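CD180 antigen (Mus musculus, PDB 3T6Q) may cooperate with MD-1 and TLR4 to mediate the innate immune response of B-cells to bacterial lipopolysaccharide, leading to NF-kappa-B activation. Local coordinates at residues S564-Y567 with F568-Y572; N510-T513 with S514-E518; K573-M576 with Q577-E580; G595-L598 with S599-T602. All blocks are in the same frame, centred on the assembly; numbering follows the deposited sequence.

Interaction 1 of 4, residues S564-Y567 with F568-Y572; sequences SNIY and FLEWY
The side chain of Asn565 lies alongside that of Phe568 and points the same way. Its OD1 comes to 3.4 Å from Phe568 CB. Its ND2 lies 3.6 Å from Phe568 CD1, and the amide plane is turned 22° from the ring plane. A water joins the two residues at the first turn. It donates to Asn565 OD1 at 2.9 Å and accepts from the Phe568 backbone N, an N-H at the start of the helix. The amide of Asn565 therefore meets this N-H through a water and makes no direct capping bond, although Asn565 holds the N-cap position.

On another side of the turn, Ile566 and Glu570 run side by side, with Ile566 CG2 3.8 Å from Glu570 OE2. Ile566 CD1 also sits over one face of the Tyr567 ring, offset toward its rim. Beneath these side chains the backbone bonds step regularly along the helix. Leu569 N, Glu570 N and Trp571 N bond to the carbonyls of Asn565, Ile566 and Tyr567, the middle one, Glu570 N to Ile566 O, at 2.9 Å.

Further out, Asn565 is held at both ends of its amide. ND2 donates to Asp560 O, and OD1 also accepts from Ile538 N, which fixes the rotation of the group. Phe568 and Trp571 have CG anti to the backbone N (chi1 174° and 178°), and both rings pack on Leu543 of helix 543-547. The arrangement is the N-terminal turn of an alpha-helix, here helix 566-574 of the LRRCT module that ends the leucine-rich repeat solenoid.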
# COMPACT_ATOMS: atom_id res chain seq x y z
N SER A 564 -58.46 32.76 11.23
CA SER A 564 -58.81 32.21 12.54
C SER A 564 -57.55 32.18 13.44
O SER A 564 -57.65 32.10 14.66
CB SER A 564 -59.41 30.80 12.42
OG SER A 564 -60.56 30.76 11.57
N ASN A 565 -56.38 32.20 12.81
CA ASN A 565 -55.12 32.19 13.57
C ASN A 565 -54.27 33.50 13.50
O ASN A 565 -53.07 33.45 13.83
CB ASN A 565 -54.28 30.98 13.14
CG ASN A 565 -53.39 30.41 14.27
OD1 ASN A 565 -53.60 30.68 15.46
ND2 ASN A 565 -52.40 29.57 13.89
N ILE A 566 -54.87 34.64 13.09
CA ILE A 566 -54.03 35.85 12.78
C ILE A 566 -53.19 36.33 13.94
O ILE A 566 -52.08 36.74 13.70
CB ILE A 566 -54.72 37.19 12.35
CG1 ILE A 566 -56.21 37.17 12.52
CG2 ILE A 566 -54.13 37.74 11.04
CD1 ILE A 566 -56.58 37.36 13.95
N TYR A 567 -53.73 36.30 15.16
CA TYR A 567 -52.99 36.77 16.35
C TYR A 567 -51.69 35.99 16.58
O TYR A 567 -50.63 36.59 16.83
CB TYR A 567 -53.88 36.79 17.60
CG TYR A 567 -54.94 37.86 17.48
CD1 TYR A 567 -54.58 39.21 17.43
CD2 TYR A 567 -56.27 37.53 17.34
CE1 TYR A 567 -55.54 40.20 17.28
CE2 TYR A 567 -57.24 38.51 17.20
CZ TYR A 567 -56.87 39.84 17.16
OH TYR A 567 -57.83 40.82 17.02
N PHE A 568 -51.76 34.68 16.44
CA PHE A 568 -50.54 33.90 16.48
C PHE A 568 -49.60 34.21 15.30
O PHE A 568 -48.39 34.33 15.51
CB PHE A 568 -50.82 32.37 16.56
CG PHE A 568 -49.57 31.54 16.47
CD1 PHE A 568 -49.30 30.77 15.35
CD2 PHE A 568 -48.64 31.57 17.50
CE1 PHE A 568 -48.13 30.02 15.26
CE2 PHE A 568 -47.47 30.83 17.42
CZ PHE A 568 -47.21 30.06 16.30
N LEU A 569 -50.13 34.28 14.08
CA LEU A 569 -49.33 34.57 12.89
C LEU A 569 -48.54 35.89 12.99
O LEU A 569 -47.36 35.93 12.64
CB LEU A 569 -50.20 34.55 11.62
CG LEU A 569 -50.83 33.19 11.29
CD1 LEU A 569 -51.91 33.32 10.20
CD2 LEU A 569 -49.76 32.18 10.90
N GLU A 570 -49.20 36.93 13.47
CA GLU A 570 -48.55 38.23 13.74
C GLU A 570 -47.45 38.11 14.82
O GLU A 570 -46.32 38.59 14.65
CB GLU A 570 -49.62 39.25 14.16
CG GLU A 570 -50.41 39.79 12.94
CD GLU A 570 -51.62 40.66 13.30
OE1 GLU A 570 -51.75 41.11 14.45
OE2 GLU A 570 -52.46 40.91 12.40
N TRP A 571 -47.78 37.41 15.91
CA TRP A 571 -46.85 37.13 17.00
C TRP A 571 -45.64 36.42 16.47
O TRP A 571 -44.50 36.76 16.87
CB TRP A 571 -47.54 36.32 18.11
CG TRP A 571 -46.64 35.93 19.26
CD1 TRP A 571 -46.53 36.58 20.48
CD2 TRP A 571 -45.71 34.79 19.34
NE1 TRP A 571 -45.61 35.95 21.28
CE2 TRP A 571 -45.07 34.88 20.65
CE3 TRP A 571 -45.33 33.78 18.48
CZ2 TRP A 571 -44.12 33.95 21.08
CZ3 TRP A 571 -44.35 32.85 18.91
CH2 TRP A 571 -43.76 32.95 20.18
N TYR A 572 -45.86 35.43 15.60
CA TYR A 572 -44.79 34.61 15.03
C TYR A 572 -43.74 35.47 14.34
O TYR A 572 -42.53 35.24 14.52
CB TYR A 572 -45.37 33.58 14.05
CG TYR A 572 -44.41 32.50 13.57
CD1 TYR A 572 -43.60 32.69 12.43
CD2 TYR A 572 -44.31 31.28 14.24
CE1 TYR A 572 -42.73 31.70 11.99
CE2 TYR A 572 -43.48 30.27 13.78
CZ TYR A 572 -42.68 30.49 12.67
OH TYR A 572 -41.84 29.49 12.23
O HOH W 1 -54.21 33.10 16.87

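Interaction 2 of 4, residues N510-T513 with S514-E518; sequences NRLT and SSSIE
Ser516 turns back on Thr513 in LRR 18, where the convex side of the leucine-rich repeat solenoid begins a 3-10 segment. The buried part of the contact centres on one carbonyl. Thr513 O takes two bonds from the same residue: Ser516 OG donates at 2.9 Å and Ser516 N at 3.2 Å. The two donors reach the oxygen from opposite faces of the carbonyl plane. The side-chain bond is tilted 21° out of that plane and the backbone bond 33°. This double grip closes the first turn. Ser516 OG sits between the backbone N and the carbonyl carbon (chi1 68°), which brings it within range of the carbonyl behind it.

Leu512 packs against the same serine. Its CB lies 3.8 Å from Ser516 OG, and its CD1 and CD2 both approach Ser516 CB at 4.1 Å. The buried hydroxyl is thus flanked by hydrocarbon while it bonds to the backbone. The next turns are carried by Ile517 N to Ser514 O and Glu518 N to Ser515 O, the three-residue spacing of a 3-10 helix. Ile517 packs on Ile545 of helix 543-547. Earlier in the loop, the Asn510 amide bonds to Leu483, Cys486 and Leu488 of the preceding repeat and to Leu507 of its own.

The solvent side of the contact is looser. Thr513 and Ser515 are exposed, and their hydroxyls stand 4.4 Å apart, OG1 to OG. A water bridges the two residues: it lies 2.6 Å from Thr513 OG1 and accepts from the Ser515 backbone N at 2.9 Å.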
# COMPACT_ATOMS: atom_id res chain seq x y z
N ASN A 510 -46.21 14.02 20.87
CA ASN A 510 -47.45 13.66 21.50
C ASN A 510 -48.65 14.03 20.59
O ASN A 510 -48.47 14.21 19.37
CB ASN A 510 -47.57 14.26 22.91
CG ASN A 510 -46.63 13.58 23.91
OD1 ASN A 510 -46.76 12.38 24.20
ND2 ASN A 510 -45.68 14.33 24.43
N ARG A 511 -49.82 14.22 21.17
CA ARG A 511 -50.96 14.71 20.37
C ARG A 511 -51.55 15.96 20.97
O ARG A 511 -52.76 16.20 20.89
CB ARG A 511 -52.05 13.63 20.27
CG ARG A 511 -51.67 12.39 19.47
CD ARG A 511 -52.89 11.45 19.42
NE ARG A 511 -53.42 11.22 20.77
CZ ARG A 511 -52.82 10.42 21.64
NH1 ARG A 511 -51.75 9.78 21.22
NH2 ARG A 511 -53.27 10.24 22.90
N LEU A 512 -50.70 16.76 21.59
CA LEU A 512 -51.20 17.93 22.31
C LEU A 512 -51.75 18.99 21.36
O LEU A 512 -51.24 19.16 20.22
CB LEU A 512 -50.07 18.51 23.15
CG LEU A 512 -49.54 17.57 24.24
CD1 LEU A 512 -48.28 18.21 24.85
CD2 LEU A 512 -50.64 17.34 25.29
N THR A 513 -52.80 19.66 21.84
CA THR A 513 -53.40 20.81 21.15
C THR A 513 -53.02 22.06 21.93
O THR A 513 -52.39 21.96 22.97
CB THR A 513 -54.92 20.66 20.94
OG1 THR A 513 -55.58 20.41 22.21
CG2 THR A 513 -55.22 19.54 19.92
N SER A 514 -53.36 23.24 21.44
CA SER A 514 -52.73 24.46 21.96
C SER A 514 -53.01 24.73 23.44
O SER A 514 -52.18 25.37 24.11
CB SER A 514 -53.17 25.67 21.12
OG SER A 514 -54.54 25.88 21.36
N SER A 515 -54.14 24.27 23.98
CA SER A 515 -54.43 24.57 25.41
C SER A 515 -53.41 23.93 26.40
O SER A 515 -53.30 24.39 27.53
CB SER A 515 -55.87 24.25 25.79
OG SER A 515 -56.11 22.84 25.79
N SER A 516 -52.65 22.92 25.96
CA SER A 516 -51.51 22.41 26.74
C SER A 516 -50.52 23.50 27.20
O SER A 516 -49.90 23.37 28.25
CB SER A 516 -50.75 21.35 25.92
OG SER A 516 -50.08 21.93 24.78
N ILE A 517 -50.40 24.58 26.41
CA ILE A 517 -49.53 25.73 26.71
C ILE A 517 -49.88 26.37 28.07
O ILE A 517 -48.99 26.88 28.78
CB ILE A 517 -49.54 26.73 25.52
CG1 ILE A 517 -48.87 26.08 24.29
CG2 ILE A 517 -48.90 28.09 25.92
CD1 ILE A 517 -49.10 26.75 22.95
N GLU A 518 -51.15 26.30 28.46
CA GLU A 518 -51.63 26.81 29.77
C GLU A 518 -50.98 26.17 31.01
O GLU A 518 -51.00 26.75 32.10
CB GLU A 518 -53.16 26.70 29.88
CG GLU A 518 -53.78 27.55 30.99
CD GLU A 518 -53.63 29.05 30.78
OE1 GLU A 518 -53.59 29.78 31.79
OE2 GLU A 518 -53.59 29.53 29.62
O HOH W 2 -56.44 22.75 23.07

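Interaction 3 of 4, residues K573-M576 with Q577-E580; sequences KENM and QKLE
This is a local turn contact on the surface, where helix 566-574 gives way to the short strand 579-580 in the LRRCT module. Asn575 is the first residue to leave helical angles, and the chain then folds through one 3-10 turn. Two backbone bonds close it. Lys578 N meets Asn575 O at 2.9 Å, and Leu579 N meets Met576 O at 3.1 Å. Both donors stand above the carbonyl planes, by 51° and 68°, as is common in the tight winding of a 3-10 turn.

The side chains lie along this turn. Asn575 and Lys578 run side by side in the same direction, with Asn575 OD1 3.5 Å from Lys578 CE. Gln577 has CG between its backbone N and carbonyl carbon and bends again at chi2 (-74°); together these bring its amide back over the Asn575 backbone. Its OE1 comes to 3.3 Å from Asn575 CA. On the apolar side, Met576 and Leu579 cross at an angle, SD to CD1 4.2 Å. Leu579 CD1 also rests against Asn575 O at 3.6 Å.

Two polar ends find partners in neighbouring parts of the fold. Asn575 ND2 donates back to Trp571 O in the last helical turn. Lys578 NZ bonds to the carbonyls of Ser547 and Gln549. The side-chain OD1 of Asn575 meets Lys578 at its CD and CE methylenes, while the ammonium is held by two backbone oxygens. Such a site would probably keep the lysine charged.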
# COMPACT_ATOMS: atom_id res chain seq x y z
N LYS A 573 -44.20 36.45 13.57
CA LYS A 573 -43.35 37.37 12.82
C LYS A 573 -42.58 38.31 13.74
O LYS A 573 -41.48 38.72 13.42
CB LYS A 573 -44.18 38.23 11.86
CG LYS A 573 -44.95 37.45 10.81
CD LYS A 573 -45.88 38.37 10.00
CE LYS A 573 -45.30 38.70 8.63
NZ LYS A 573 -45.08 37.46 7.83
N GLU A 574 -43.20 38.67 14.87
CA GLU A 574 -42.61 39.54 15.87
C GLU A 574 -41.58 38.83 16.77
O GLU A 574 -40.79 39.49 17.44
CB GLU A 574 -43.71 40.14 16.74
CG GLU A 574 -44.63 41.13 16.02
CD GLU A 574 -45.89 41.45 16.80
OE1 GLU A 574 -46.14 40.80 17.85
OE2 GLU A 574 -46.65 42.34 16.36
N ASN A 575 -41.58 37.50 16.77
CA ASN A 575 -40.81 36.74 17.74
C ASN A 575 -39.96 35.62 17.22
O ASN A 575 -39.80 34.60 17.91
CB ASN A 575 -41.73 36.19 18.83
CG ASN A 575 -42.31 37.26 19.69
OD1 ASN A 575 -41.79 37.56 20.76
ND2 ASN A 575 -43.43 37.82 19.26
N MET A 576 -39.39 35.80 16.04
CA MET A 576 -38.57 34.77 15.43
C MET A 576 -37.37 34.36 16.32
O MET A 576 -36.86 33.23 16.24
CB MET A 576 -38.07 35.25 14.06
CG MET A 576 -39.20 35.43 13.05
SD MET A 576 -39.99 33.85 12.72
CE MET A 576 -38.95 33.11 11.48
N GLN A 577 -36.93 35.29 17.15
CA GLN A 577 -35.78 35.04 18.02
C GLN A 577 -36.15 34.06 19.17
O GLN A 577 -35.26 33.52 19.83
CB GLN A 577 -35.21 36.37 18.56
CG GLN A 577 -35.99 37.01 19.71
CD GLN A 577 -37.33 37.65 19.31
OE1 GLN A 577 -37.66 37.80 18.12
NE2 GLN A 577 -38.11 38.04 20.31
N LYS A 578 -37.45 33.88 19.44
CA LYS A 578 -37.91 32.88 20.42
C LYS A 578 -38.21 31.52 19.76
O LYS A 578 -38.66 30.60 20.43
CB LYS A 578 -39.13 33.37 21.21
CG LYS A 578 -38.92 34.64 21.99
CD LYS A 578 -40.15 35.00 22.81
CE LYS A 578 -39.92 36.31 23.50
NZ LYS A 578 -39.07 36.07 24.71
N LEU A 579 -37.97 31.37 18.46
CA LEU A 579 -38.43 30.17 17.77
C LEU A 579 -37.29 29.34 17.23
O LEU A 579 -36.38 29.88 16.61
CB LEU A 579 -39.46 30.51 16.65
CG LEU A 579 -40.81 31.07 17.17
CD1 LEU A 579 -41.50 31.93 16.13
CD2 LEU A 579 -41.75 29.96 17.63
N GLU A 580 -37.38 28.03 17.44
CA GLU A 580 -36.38 27.06 16.99
C GLU A 580 -36.93 26.22 15.82
O GLU A 580 -38.11 25.85 15.84
CB GLU A 580 -36.05 26.14 18.17
CG GLU A 580 -35.00 25.08 17.87
CD GLU A 580 -34.71 24.20 19.07
OE1 GLU A 580 -33.70 24.44 19.74
OE2 GLU A 580 -35.51 23.29 19.38

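Interaction 4 of 4, residues G595-L598 with S599-T602; sequences GVRL and SDVT
Arg597 lays its CB and CD alongside Asp600, and the two side chains point the same way. Asp600 OD2 is 3.8 Å from Arg597 CB and 3.9 Å from Arg597 CD. The guanidinium and carboxylate planes are 27° apart, but the charged atoms do not meet: Arg597 NE stays 5.0 Å from Asp600 OD2. The arginine chain is extended from CG to NE, which carries its end past the carboxylate. The guanidinium makes a long, weak ion pair with Glu583 instead.

A water also bridges the two residues. It donates to Asp600 OD2 at 2.7 Å and accepts from the Arg597 backbone N. Ser599 completes this surface, its OG 3.5 Å from Arg597 CB.

The backbone turns here with two bonds of three-residue spacing. Asp600 N donates to Arg597 O at 2.9 Å, and Val601 N donates to Leu598 O at 3.1 Å. The donors lie well above the carbonyl planes. Val596 CG1 approaches Val601 CG2 at 4.2 Å and also covers Asp600 CB, so a small apolar contact spans the turn.

Leu598 points away from the turn into the protein, where it packs on Phe568, Leu569 and Tyr572 of helix 566-574. Val601 rests on Cys587 of strand 587-589. The result is a short 3-10 turn in the loop after strand 587-589 of the LRRCT module, the cap at the C-terminal end of the solenoid, packed against helix 566-574.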
# COMPACT_ATOMS: atom_id res chain seq x y z
N GLY A 595 -47.42 23.31 3.57
CA GLY A 595 -45.98 23.13 3.35
C GLY A 595 -45.24 24.44 3.24
O GLY A 595 -44.03 24.44 3.16
N VAL A 596 -45.93 25.57 3.25
CA VAL A 596 -45.29 26.90 3.28
C VAL A 596 -44.88 27.23 4.72
O VAL A 596 -45.65 27.04 5.66
CB VAL A 596 -46.24 28.02 2.72
CG1 VAL A 596 -45.62 29.39 2.81
CG2 VAL A 596 -46.66 27.72 1.28
N ARG A 597 -43.66 27.74 4.89
CA ARG A 597 -43.14 28.22 6.18
C ARG A 597 -43.98 29.37 6.66
O ARG A 597 -44.33 30.25 5.86
CB ARG A 597 -41.69 28.73 6.01
CG ARG A 597 -40.70 27.64 5.68
CD ARG A 597 -39.36 28.20 5.29
NE ARG A 597 -38.48 27.09 4.96
CZ ARG A 597 -37.20 27.21 4.61
NH1 ARG A 597 -36.63 28.40 4.55
NH2 ARG A 597 -36.50 26.11 4.33
N LEU A 598 -44.26 29.40 7.97
CA LEU A 598 -45.04 30.51 8.51
C LEU A 598 -44.30 31.82 8.37
O LEU A 598 -44.94 32.87 8.31
CB LEU A 598 -45.42 30.32 10.00
CG LEU A 598 -46.14 29.13 10.64
CD1 LEU A 598 -47.14 29.64 11.67
CD2 LEU A 598 -46.82 28.17 9.69
N SER A 599 -42.97 31.77 8.36
CA SER A 599 -42.15 32.97 8.13
C SER A 599 -42.46 33.61 6.75
O SER A 599 -42.32 34.82 6.59
CB SER A 599 -40.65 32.67 8.28
OG SER A 599 -40.24 31.61 7.42
N ASP A 600 -42.94 32.81 5.80
CA ASP A 600 -43.32 33.33 4.47
C ASP A 600 -44.80 33.72 4.31
O ASP A 600 -45.23 34.00 3.19
CB ASP A 600 -42.88 32.35 3.38
CG ASP A 600 -41.40 32.06 3.43
OD1 ASP A 600 -40.66 32.97 3.87
OD2 ASP A 600 -40.98 30.94 3.06
N VAL A 601 -45.56 33.78 5.41
CA VAL A 601 -46.99 34.08 5.34
C VAL A 601 -47.33 35.49 5.81
O VAL A 601 -46.94 35.89 6.91
CB VAL A 601 -47.84 33.09 6.19
CG1 VAL A 601 -49.28 33.59 6.32
CG2 VAL A 601 -47.80 31.70 5.60
N THR A 602 -48.08 36.23 4.98
CA THR A 602 -48.72 37.48 5.42
C THR A 602 -50.16 37.54 4.97
O THR A 602 -50.45 37.48 3.77
CB THR A 602 -47.98 38.76 4.95
OG1 THR A 602 -46.57 38.51 4.85
CG2 THR A 602 -48.22 39.93 5.93
O HOH W 3 -41.97 28.51 2.47

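How the interactions relate
Interaction 2 comes first along the chain, closing a short turn in LRR 18. Interactions 1, 3 and 4 follow in series in the LRRCT module, and none nests within or crosses another. Interaction 1 begins helix 566-574. Interaction 3 leaves that helix, and Leu579 folds back onto Trp571 and Tyr572. Interaction 4 closes the last turn and packs against the helix begun by interaction 1. Lys573 NZ probably bonds to Val601 O, and Met576 touches Ser599, which joins interactions 3 and 4. Interaction 2 touches none of these, its centre about 17 Å from that of interaction 1. Helix 543-547 lies between them and contacts both.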